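Local atomic coordinates of putative epimerase (Burkholderia cenocepacia, PDB entry 4LW8), a protein that probably acts as an NAD(P)-dependent epimerase or dehydratase of the extended short-chain dehydrogenase type, in the pathway that makes the lipopolysaccharide O-antigen. Residues L133-I139 with K164-E168; V147-T151 with E245-V249; L198-L202 with R212-G216. All blocks are in the same frame, centred on the assembly; numbering follows the deposited sequence.

Contacts 1 and 2 lie close together, with centres about 11 Å apart. They interlock along the chain, since the residues 147-151 of contact 2 fall between the two halves of contact 1. Both reach the same large sheet: strands 130-134 and 246-249 both pair in parallel with strand 180-189. Contact 3 stands off, its centre about 26 Å from that of contact 1 and 28 Å from that of contact 2. It comes after contact 1 in sequence and is nested in the loop that contact 2 closes. Its strand 212-215 belongs to a separate two-stranded sheet. Contacts 1 and 2 thus sit at the large, Rossmann-type sheet, while contact 3 probably belongs to the smaller lobe.

Contact 1. Residues L133-I139 with K164-E168; sequences LASSANI and KLAME
Ser135 OG donates a hydrogen bond to Glu168 OE2 at 2.6 Å. It meets the anti lone pair of OE2, on the side away from the other carboxylate oxygen. The hydroxyl lies anti to the backbone N of Ser135 (chi1 -174°), which turns it to the helix. The other oxygen, Glu168 OE1, forms a salt bridge with Arg184 of strand 180-189. Lys164 makes the second polar link. Its chain bends at chi2 (-65°), and NZ reaches Ala134 O at 2.9 Å. NZ approaches 17° out of the carbonyl plane.

Packing fills in around these bonds. The aliphatic part of Lys164 runs alongside the loop, with CG 4.2 Å from Ser136 CB. Ile139 sets its CG2 methyl against the helix, 3.9 Å from Leu165 CB. In one of its two conformers Met167 brings CE near Ser135 CA, so this contact is less certain. Ser136 faces along its own loop: its OG accepts from Asn138 N at 2.9 Å and closes an ST turn.

The contact joins the end of strand 130-134 to helix 159-172, whose Leu165 and Ala166 also touch the second subunit. Lys164 closes a YxxxK sequence, as in the short-chain dehydrogenases, and Ser136 probably matches the active-site serine or threonine of extended members. The carboxylate of Glu168 is buried yet held at both oxygens. Arg184 would probably favour its ionised form, and the serine bond then ties this charge to the strand end beside the likely active site.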
ATOM      1  N   LEU A 133      -2.554  15.201  -5.532  1.00 19.80           N
ATOM      2  CA  LEU A 133      -3.224  14.211  -4.703  1.00 21.04           C
ATOM      3  C   LEU A 133      -2.954  14.499  -3.230  1.00 25.42           C
ATOM      4  O   LEU A 133      -1.809  14.696  -2.826  1.00 23.53           O
ATOM      5  CB  LEU A 133      -2.754  12.810  -5.072  1.00 19.38           C
ATOM      6  CG  LEU A 133      -2.812  12.504  -6.577  1.00 25.32           C
ATOM      7  CD1 LEU A 133      -2.291  11.122  -6.880  1.00 18.84           C
ATOM      8  CD2 LEU A 133      -4.215  12.637  -7.115  1.00 25.99           C
ATOM      9  N   ALA A 134      -4.004  14.517  -2.420  1.00 24.60           N
ATOM     10  CA  ALA A 134      -3.814  14.712  -0.990  1.00 20.97           C
ATOM     11  C   ALA A 134      -3.576  13.372  -0.317  1.00 21.64           C
ATOM     12  O   ALA A 134      -4.497  12.585  -0.144  1.00 24.01           O
ATOM     13  CB  ALA A 134      -5.028  15.433  -0.371  1.00 18.48           C
ATOM     14  N   SER A 135      -2.328  13.108   0.056  1.00 23.67           N
ATOM     15  CA  SER A 135      -2.013  11.984   0.920  1.00 22.08           C
ATOM     16  C   SER A 135      -2.169  12.480   2.348  1.00 26.52           C
ATOM     17  O   SER A 135      -3.053  13.298   2.647  1.00 23.33           O
ATOM     18  CB  SER A 135      -0.598  11.456   0.654  1.00 22.21           C
ATOM     19  OG  SER A 135      -0.327  10.273   1.392  1.00 25.71           O
ATOM     20  N   SER A 136      -1.320  11.992   3.242  1.00 24.75           N
ATOM     21  CA  SER A 136      -1.395  12.404   4.637  1.00 22.40           C
ATOM     22  C   SER A 136      -0.057  12.205   5.330  1.00 26.26           C
ATOM     23  O   SER A 136       0.650  11.254   5.043  1.00 25.24           O
ATOM     24  CB  SER A 136      -2.471  11.612   5.379  1.00 21.48           C
ATOM     25  OG  SER A 136      -2.371  11.862   6.775  1.00 24.89           O
ATOM     26  N   ALA A 137       0.276  13.080   6.269  1.00 26.55           N
ATOM     27  CA  ALA A 137       1.468  12.865   7.077  1.00 29.32           C
ATOM     28  C   ALA A 137       1.322  11.655   8.005  1.00 27.82           C
ATOM     29  O   ALA A 137       2.293  11.248   8.645  1.00 24.88           O
ATOM     30  CB  ALA A 137       1.799  14.108   7.883  1.00 27.49           C
ATOM     31  N   ASN A 138       0.122  11.075   8.099  1.00 23.63           N
ATOM     32  CA  ASN A 138      -0.084   9.893   8.933  0.52 23.77           C
ATOM     33  C   ASN A 138       0.694   8.692   8.390  1.00 22.06           C
ATOM     34  O   ASN A 138       0.876   7.699   9.084  1.00 26.48           O
ATOM     35  CB  ASN A 138      -1.577   9.550   9.045  0.52 21.80           C
ATOM     36  CG  ASN A 138      -2.348  10.538   9.919  0.52 32.68           C
ATOM     37  OD1 ASN A 138      -1.790  11.523  10.406  0.52 40.53           O
ATOM     38  ND2 ASN A 138      -3.640  10.276  10.116  0.52 38.43           N
ATOM     39  N   ILE A 139       1.145   8.788   7.139  1.00 18.66           N
ATOM     40  CA  ILE A 139       1.955   7.705   6.582  1.00 19.91           C
ATOM     41  C   ILE A 139       3.292   7.546   7.335  1.00 23.48           C
ATOM     42  O   ILE A 139       3.902   6.468   7.293  1.00 28.16           O
ATOM     43  CB  ILE A 139       2.215   7.906   5.061  1.00 24.58           C
ATOM     44  CG1 ILE A 139       3.078   9.148   4.773  1.00 26.68           C
ATOM     45  CG2 ILE A 139       0.887   7.959   4.289  1.00 18.14           C
ATOM     46  CD1 ILE A 139       4.595   8.888   4.691  1.00 18.94           C
ATOM     47  N   LYS A 164      -3.486   5.388   2.481  1.00 22.76           N
ATOM     48  CA  LYS A 164      -2.951   6.633   1.904  1.00 20.84           C
ATOM     49  C   LYS A 164      -1.575   6.409   1.281  1.00 23.36           C
ATOM     50  O   LYS A 164      -1.283   6.906   0.188  1.00 24.98           O
ATOM     51  CB  LYS A 164      -2.872   7.736   2.966  1.00 22.55           C
ATOM     52  CG  LYS A 164      -4.219   8.390   3.303  1.00 26.99           C
ATOM     53  CD  LYS A 164      -4.759   9.145   2.080  1.00 30.48           C
ATOM     54  CE  LYS A 164      -5.842  10.130   2.447  1.00 36.91           C
ATOM     55  NZ  LYS A 164      -6.336  10.823   1.218  1.00 33.50           N
ATOM     56  N   LEU A 165      -0.734   5.650   1.973  1.00 25.03           N
ATOM     57  CA  LEU A 165       0.578   5.301   1.449  1.00 22.02           C
ATOM     58  C   LEU A 165       0.439   4.463   0.180  1.00 24.49           C
ATOM     59  O   LEU A 165       1.144   4.684  -0.811  1.00 24.19           O
ATOM     60  CB  LEU A 165       1.393   4.529   2.496  1.00 19.58           C
ATOM     61  CG  LEU A 165       2.822   4.198   2.094  1.00 20.25           C
ATOM     62  CD1 LEU A 165       3.566   5.503   1.833  1.00 18.85           C
ATOM     63  CD2 LEU A 165       3.549   3.342   3.171  1.00 17.41           C
ATOM     64  N   ALA A 166      -0.482   3.505   0.214  1.00 27.16           N
ATOM     65  CA  ALA A 166      -0.719   2.637  -0.931  1.00 28.82           C
ATOM     66  C   ALA A 166      -1.219   3.471  -2.106  1.00 26.16           C
ATOM     67  O   ALA A 166      -0.850   3.224  -3.252  1.00 24.14           O
ATOM     68  CB  ALA A 166      -1.713   1.542  -0.574  1.00 21.44           C
ATOM     69  N   MET A 167      -2.048   4.474  -1.813  1.00 21.41           N
ATOM     70  CA  MET A 167      -2.521   5.389  -2.845  0.67 22.87           C
ATOM     71  C   MET A 167      -1.335   6.058  -3.540  1.00 20.96           C
ATOM     72  O   MET A 167      -1.311   6.180  -4.773  1.00 20.89           O
ATOM     73  CB  MET A 167      -3.461   6.451  -2.255  0.67 20.03           C
ATOM     74  CG  MET A 167      -3.971   7.460  -3.291  0.67 24.11           C
ATOM     75  SD  MET A 167      -4.524   9.042  -2.599  0.67 27.90           S
ATOM     76  CE  MET A 167      -2.939   9.645  -1.996  0.67 17.53           C
ATOM     77  N   GLU A 168      -0.343   6.484  -2.757  1.00 22.03           N
ATOM     78  CA  GLU A 168       0.814   7.151  -3.349  1.00 22.33           C
ATOM     79  C   GLU A 168       1.497   6.219  -4.345  1.00 25.41           C
ATOM     80  O   GLU A 168       1.820   6.637  -5.472  1.00 23.85           O
ATOM     81  CB  GLU A 168       1.829   7.606  -2.291  1.00 20.85           C
ATOM     82  CG  GLU A 168       1.326   8.621  -1.249  1.00 19.06           C
ATOM     83  CD  GLU A 168       2.448   9.060  -0.300  1.00 23.90           C
ATOM     84  OE1 GLU A 168       3.609   8.668  -0.531  1.00 24.87           O
ATOM     85  OE2 GLU A 168       2.174   9.774   0.692  1.00 21.95           O
TER

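Contact 2. Residues V147-T151 with E245-V249; sequences VLDET and ETFNV
Glu150 OE2 is gripped by two donors. The backbone N of Asn248 gives it a hydrogen bond of 2.6 Å, with an N-H...O angle of 161°. It is met there on its anti lone pair. Water 1 donates to Glu150 OE2 at 2.7 Å, and to Asn248 O at 2.9 Å. Glu150 CG lies 3.5 Å from Thr246 O; from there the bend at chi2 (83°) swings the carboxylate to Asn248 N.

The Glu150 carboxylate also stacks on the side-chain amide of Asn248, their planes 24° apart. The two side chains come from opposite directions. Polar ends of that amide are satisfied elsewhere: OD1 hydrogen-bonds to Tyr140 OH, and ND2 to Ser292 O. Asp149 turns away and builds an Asx turn, its OD1 accepting from Thr151 N at 2.9 Å.

A buffer molecule, probably from crystallisation, hydrogen-bonds to the side chain of Glu245 and the backbone N of Thr246. Strand 246-249 lies beside strand 180-189, with helix 227-240 packing on Phe247 and Val249. Strand 147-148 pairs instead with strand 288-291, and Lys295 of helix 294-300 touches Glu150 and makes a cation-pi contact with Phe247. Glu150, just after strand 147-148, thus ties two parts of the large Rossmann-type sheet.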
ATOM      1  N   VAL A 147      11.596  16.032  13.944  1.00 48.16           N
ATOM      2  CA  VAL A 147      11.191  16.845  12.795  1.00 42.24           C
ATOM      3  C   VAL A 147      11.292  16.009  11.527  1.00 45.47           C
ATOM      4  O   VAL A 147      12.384  15.585  11.158  1.00 46.54           O
ATOM      5  CB  VAL A 147      12.073  18.103  12.629  1.00 43.72           C
ATOM      6  CG1 VAL A 147      11.656  18.899  11.390  1.00 38.43           C
ATOM      7  CG2 VAL A 147      12.023  18.974  13.877  1.00 44.05           C
ATOM      8  N   LEU A 148      10.165  15.767  10.862  1.00 36.41           N
ATOM      9  CA  LEU A 148      10.147  14.866   9.713  1.00 33.10           C
ATOM     10  C   LEU A 148      10.233  15.590   8.359  1.00 40.75           C
ATOM     11  O   LEU A 148       9.445  16.504   8.087  1.00 40.57           O
ATOM     12  CB  LEU A 148       8.879  14.011   9.741  1.00 35.99           C
ATOM     13  CG  LEU A 148       8.503  13.407  11.096  1.00 36.83           C
ATOM     14  CD1 LEU A 148       7.366  12.405  10.953  1.00 31.61           C
ATOM     15  CD2 LEU A 148       9.694  12.772  11.761  1.00 35.10           C
ATOM     16  N   ASP A 149      11.174  15.174   7.509  1.00 34.96           N
ATOM     17  CA  ASP A 149      11.162  15.618   6.117  1.00 30.00           C
ATOM     18  C   ASP A 149      10.713  14.448   5.244  1.00 39.16           C
ATOM     19  O   ASP A 149      10.385  13.381   5.767  1.00 37.21           O
ATOM     20  CB  ASP A 149      12.530  16.188   5.682  1.00 32.38           C
ATOM     21  CG  ASP A 149      13.649  15.164   5.685  1.00 38.87           C
ATOM     22  OD1 ASP A 149      13.413  13.966   5.416  1.00 42.12           O
ATOM     23  OD2 ASP A 149      14.796  15.580   5.950  1.00 53.21           O
ATOM     24  N   GLU A 150      10.695  14.636   3.925  1.00 36.87           N
ATOM     25  CA  GLU A 150      10.102  13.642   3.025  1.00 30.85           C
ATOM     26  C   GLU A 150      10.930  12.361   2.849  1.00 34.85           C
ATOM     27  O   GLU A 150      10.455  11.398   2.242  1.00 37.15           O
ATOM     28  CB  GLU A 150       9.839  14.267   1.649  1.00 26.04           C
ATOM     29  CG  GLU A 150       8.729  15.305   1.639  1.00 30.30           C
ATOM     30  CD  GLU A 150       9.180  16.680   2.080  1.00 30.54           C
ATOM     31  OE1 GLU A 150      10.376  16.849   2.398  1.00 30.79           O
ATOM     32  OE2 GLU A 150       8.328  17.597   2.123  1.00 31.03           O
ATOM     33  N   THR A 151      12.139  12.329   3.401  1.00 32.64           N
ATOM     34  CA  THR A 151      12.983  11.143   3.285  1.00 37.54           C
ATOM     35  C   THR A 151      12.770  10.161   4.438  1.00 41.34           C
ATOM     36  O   THR A 151      13.380   9.090   4.466  1.00 44.70           O
ATOM     37  CB  THR A 151      14.487  11.505   3.242  1.00 38.89           C
ATOM     38  OG1 THR A 151      14.936  11.879   4.553  1.00 36.63           O
ATOM     39  CG2 THR A 151      14.762  12.635   2.233  1.00 36.68           C
ATOM     40  N   GLU A 245       6.897  14.648  -7.581  1.00 30.81           N
ATOM     41  CA  GLU A 245       7.447  15.063  -6.290  1.00 29.89           C
ATOM     42  C   GLU A 245       6.413  15.023  -5.159  1.00 34.39           C
ATOM     43  O   GLU A 245       5.241  15.347  -5.369  1.00 26.50           O
ATOM     44  CB  GLU A 245       8.034  16.473  -6.420  1.00 25.07           C
ATOM     45  CG  GLU A 245       9.219  16.539  -7.369  1.00 35.05           C
ATOM     46  CD  GLU A 245      10.371  15.661  -6.891  1.00 38.62           C
ATOM     47  OE1 GLU A 245      10.667  15.713  -5.686  1.00 36.38           O
ATOM     48  OE2 GLU A 245      10.956  14.903  -7.700  1.00 44.72           O
ATOM     49  N   THR A 246       6.869  14.635  -3.966  1.00 34.77           N
ATOM     50  CA  THR A 246       6.037  14.558  -2.763  1.00 27.70           C
ATOM     51  C   THR A 246       6.431  15.663  -1.783  1.00 29.33           C
ATOM     52  O   THR A 246       7.614  15.927  -1.600  1.00 30.86           O
ATOM     53  CB  THR A 246       6.177  13.181  -2.081  1.00 28.78           C
ATOM     54  OG1 THR A 246       5.675  12.159  -2.947  1.00 26.98           O
ATOM     55  CG2 THR A 246       5.430  13.131  -0.753  1.00 25.72           C
ATOM     56  N   PHE A 247       5.449  16.317  -1.166  1.00 28.68           N
ATOM     57  CA  PHE A 247       5.736  17.454  -0.282  1.00 26.80           C
ATOM     58  C   PHE A 247       4.984  17.390   1.044  1.00 31.09           C
ATOM     59  O   PHE A 247       3.759  17.257   1.058  1.00 28.18           O
ATOM     60  CB  PHE A 247       5.369  18.782  -0.962  1.00 22.72           C
ATOM     61  CG  PHE A 247       6.149  19.078  -2.215  1.00 27.83           C
ATOM     62  CD1 PHE A 247       5.707  18.631  -3.442  1.00 28.84           C
ATOM     63  CD2 PHE A 247       7.307  19.832  -2.161  1.00 26.64           C
ATOM     64  CE1 PHE A 247       6.426  18.908  -4.597  1.00 29.12           C
ATOM     65  CE2 PHE A 247       8.035  20.116  -3.306  1.00 35.27           C
ATOM     66  CZ  PHE A 247       7.597  19.653  -4.526  1.00 32.67           C
ATOM     67  N   ASN A 248       5.712  17.484   2.152  1.00 24.94           N
ATOM     68  CA  ASN A 248       5.086  17.816   3.429  1.00 24.07           C
ATOM     69  C   ASN A 248       4.384  19.171   3.318  1.00 25.57           C
ATOM     70  O   ASN A 248       4.919  20.107   2.709  1.00 27.86           O
ATOM     71  CB  ASN A 248       6.124  17.881   4.555  1.00 24.97           C
ATOM     72  CG  ASN A 248       6.675  16.524   4.934  1.00 33.74           C
ATOM     73  OD1 ASN A 248       6.083  15.483   4.624  1.00 28.09           O
ATOM     74  ND2 ASN A 248       7.817  16.525   5.613  1.00 25.75           N
ATOM     75  N   VAL A 249       3.199  19.283   3.902  1.00 25.86           N
ATOM     76  CA  VAL A 249       2.558  20.587   4.088  1.00 24.38           C
ATOM     77  C   VAL A 249       2.268  20.709   5.580  1.00 26.69           C
ATOM     78  O   VAL A 249       1.506  19.917   6.136  1.00 24.63           O
ATOM     79  CB  VAL A 249       1.272  20.746   3.229  1.00 31.52           C
ATOM     80  CG1 VAL A 249       0.603  22.099   3.479  1.00 23.28           C
ATOM     81  CG2 VAL A 249       1.618  20.605   1.742  1.00 29.47           C
TER
HETATM   82  O   HOH W   1       7.793  20.224   2.275  1.00 33.78           O

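Contact 3. Residues L198-L202 with R212-G216; sequences LLPKL and RISLG
Helix 198-207 and strand 212-215 form a helix-strand pair in what is probably the smaller lobe, which in extended short-chain dehydrogenases generally takes part in substrate binding. The chain turns back after the helix, so the strand runs nearly antiparallel to it. Between 198-202 and 212-215 the axes come within 10.8 Å, at 163°, and the gap is bridged by side chains.

Leu202 CD1 lies in the middle of this bridge. It touches Ile213 CD1 at 3.6 Å, the two side chains crossing at about a right angle. The same methyl meets Leu215 CD2 at 3.7 Å. Leu198, one turn earlier on the helix, reaches Leu215 CD2 with its CD1 at 3.9 Å. Leu198 is at the open end, while Leu202, Ile213 and Leu215 are buried. In Ile213, CG1 anti to the backbone N (chi1 -165°) and an extended chi2 carry CD1 out to the helix. Ile213 and Leu215 alternate along the strand with Ser214. Ile213 points at the helix, and Leu215 reaches it with its CD2.

Strand 212-215 pairs in parallel with strand 273-276 to make a two-stranded sheet. Ile213 and Leu215 carry its backbone bonds to that partner. The carbonyl of Ser214 points the other way. Lys201 NZ takes it up, donating to Ser214 O at 3.2 Å. The approach is close to straight, with a C=O...N angle of 168°. The whole lysine chain is extended, and it passes Ile213 on the way, with CE 4.1 Å from Ile213 CD1. CE thus brushes the isoleucine tip while NZ serves the strand edge.

Helix 257-268 also packs on these leucines: Leu257 touches Leu198 and Leu202, and Val260 and Leu264 also pack on Leu202.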
ATOM      1  N   LEU A 198      -9.848  16.667  17.118  1.00 36.70           N
ATOM      2  CA  LEU A 198      -9.526  17.151  18.457  1.00 32.95           C
ATOM      3  C   LEU A 198      -9.715  18.670  18.658  1.00 28.80           C
ATOM      4  O   LEU A 198     -10.419  19.099  19.572  1.00 32.64           O
ATOM      5  CB  LEU A 198      -8.088  16.764  18.804  1.00 39.75           C
ATOM      6  CG  LEU A 198      -7.696  17.131  20.233  1.00 45.16           C
ATOM      7  CD1 LEU A 198      -8.659  16.484  21.205  1.00 42.40           C
ATOM      8  CD2 LEU A 198      -6.273  16.696  20.515  1.00 55.70           C
ATOM      9  N   LEU A 199      -9.093  19.489  17.823  1.00 25.99           N
ATOM     10  CA  LEU A 199      -9.189  20.941  18.015  1.00 30.21           C
ATOM     11  C   LEU A 199     -10.636  21.473  17.890  1.00 31.90           C
ATOM     12  O   LEU A 199     -11.056  22.290  18.718  1.00 34.65           O
ATOM     13  CB  LEU A 199      -8.232  21.678  17.057  1.00 33.08           C
ATOM     14  CG  LEU A 199      -6.874  22.076  17.684  1.00 39.87           C
ATOM     15  CD1 LEU A 199      -6.202  20.910  18.391  1.00 39.74           C
ATOM     16  CD2 LEU A 199      -5.918  22.675  16.658  1.00 36.67           C
ATOM     17  N   PRO A 200     -11.410  21.012  16.880  1.00 31.27           N
ATOM     18  CA  PRO A 200     -12.824  21.423  16.889  1.00 31.22           C
ATOM     19  C   PRO A 200     -13.594  20.972  18.142  1.00 33.80           C
ATOM     20  O   PRO A 200     -14.496  21.681  18.601  1.00 33.64           O
ATOM     21  CB  PRO A 200     -13.386  20.761  15.625  1.00 28.96           C
ATOM     22  CG  PRO A 200     -12.191  20.729  14.689  1.00 26.82           C
ATOM     23  CD  PRO A 200     -11.030  20.395  15.591  1.00 29.24           C
ATOM     24  N   LYS A 201     -13.229  19.824  18.699  1.00 31.21           N
ATOM     25  CA  LYS A 201     -13.841  19.360  19.946  1.00 30.83           C
ATOM     26  C   LYS A 201     -13.543  20.343  21.083  1.00 32.53           C
ATOM     27  O   LYS A 201     -14.450  20.763  21.809  1.00 33.64           O
ATOM     28  CB  LYS A 201     -13.333  17.956  20.288  1.00 31.60           C
ATOM     29  CG  LYS A 201     -13.974  17.288  21.512  1.00 46.07           C
ATOM     30  CD  LYS A 201     -13.142  16.068  21.956  1.00 49.46           C
ATOM     31  CE  LYS A 201     -13.666  15.445  23.249  1.00 56.72           C
ATOM     32  NZ  LYS A 201     -12.768  14.362  23.783  1.00 59.54           N
ATOM     33  N   LEU A 202     -12.274  20.736  21.204  1.00 30.39           N
ATOM     34  CA  LEU A 202     -11.842  21.718  22.197  1.00 31.12           C
ATOM     35  C   LEU A 202     -12.555  23.051  21.985  1.00 30.72           C
ATOM     36  O   LEU A 202     -13.077  23.642  22.934  1.00 34.14           O
ATOM     37  CB  LEU A 202     -10.329  21.927  22.130  1.00 34.58           C
ATOM     38  CG  LEU A 202      -9.410  21.065  23.001  1.00 48.15           C
ATOM     39  CD1 LEU A 202      -9.854  19.625  23.004  1.00 55.82           C
ATOM     40  CD2 LEU A 202      -7.987  21.165  22.484  1.00 44.56           C
ATOM     41  N   ARG A 212     -16.089  21.204  31.793  1.00 44.44           N
ATOM     42  CA  ARG A 212     -15.021  20.205  31.726  1.00 34.98           C
ATOM     43  C   ARG A 212     -14.923  19.445  30.404  1.00 42.60           C
ATOM     44  O   ARG A 212     -15.845  19.457  29.585  1.00 38.71           O
ATOM     45  CB  ARG A 212     -15.150  19.207  32.881  1.00 46.82           C
ATOM     46  CG  ARG A 212     -16.487  18.495  33.027  1.00 50.78           C
ATOM     47  CD  ARG A 212     -16.480  17.529  34.247  1.00 52.14           C
ATOM     48  NE  ARG A 212     -16.296  18.254  35.500  1.00 40.00           N
ATOM     49  CZ  ARG A 212     -15.126  18.421  36.100  1.00 40.08           C
ATOM     50  NH1 ARG A 212     -14.038  17.879  35.577  1.00 40.55           N
ATOM     51  NH2 ARG A 212     -15.043  19.133  37.209  1.00 41.39           N
ATOM     52  N   ILE A 213     -13.789  18.770  30.225  1.00 36.70           N
ATOM     53  CA  ILE A 213     -13.532  17.929  29.060  1.00 36.98           C
ATOM     54  C   ILE A 213     -12.554  16.803  29.407  1.00 38.37           C
ATOM     55  O   ILE A 213     -11.771  16.914  30.346  1.00 35.08           O
ATOM     56  CB  ILE A 213     -12.972  18.761  27.878  1.00 35.76           C
ATOM     57  CG1 ILE A 213     -13.052  17.971  26.570  1.00 38.01           C
ATOM     58  CG2 ILE A 213     -11.534  19.183  28.134  1.00 33.73           C
ATOM     59  CD1 ILE A 213     -12.373  18.662  25.404  1.00 35.11           C
ATOM     60  N   SER A 214     -12.614  15.720  28.641  1.00 37.73           N
ATOM     61  CA  SER A 214     -11.762  14.565  28.858  1.00 38.52           C
ATOM     62  C   SER A 214     -10.784  14.453  27.712  1.00 38.07           C
ATOM     63  O   SER A 214     -11.185  14.501  26.550  1.00 41.71           O
ATOM     64  CB  SER A 214     -12.587  13.280  28.962  1.00 43.29           C
ATOM     65  OG  SER A 214     -13.408  13.297  30.109  1.00 49.51           O
ATOM     66  N   LEU A 215      -9.498  14.332  28.044  1.00 44.55           N
ATOM     67  CA  LEU A 215      -8.430  14.290  27.044  1.00 47.83           C
ATOM     68  C   LEU A 215      -7.351  13.256  27.389  1.00 49.29           C
ATOM     69  O   LEU A 215      -7.373  12.653  28.460  1.00 46.21           O
ATOM     70  CB  LEU A 215      -7.785  15.673  26.895  1.00 41.77           C
ATOM     71  CG  LEU A 215      -8.711  16.834  26.530  1.00 38.80           C
ATOM     72  CD1 LEU A 215      -8.010  18.176  26.733  1.00 36.41           C
ATOM     73  CD2 LEU A 215      -9.156  16.670  25.086  1.00 35.15           C
ATOM     74  N   GLY A 216      -6.407  13.062  26.471  1.00 48.54           N
ATOM     75  CA  GLY A 216      -5.249  12.229  26.743  1.00 50.37           C
ATOM     76  C   GLY A 216      -4.161  13.045  27.416  1.00 51.34           C
ATOM     77  O   GLY A 216      -4.453  14.034  28.085  1.00 58.02           O
TER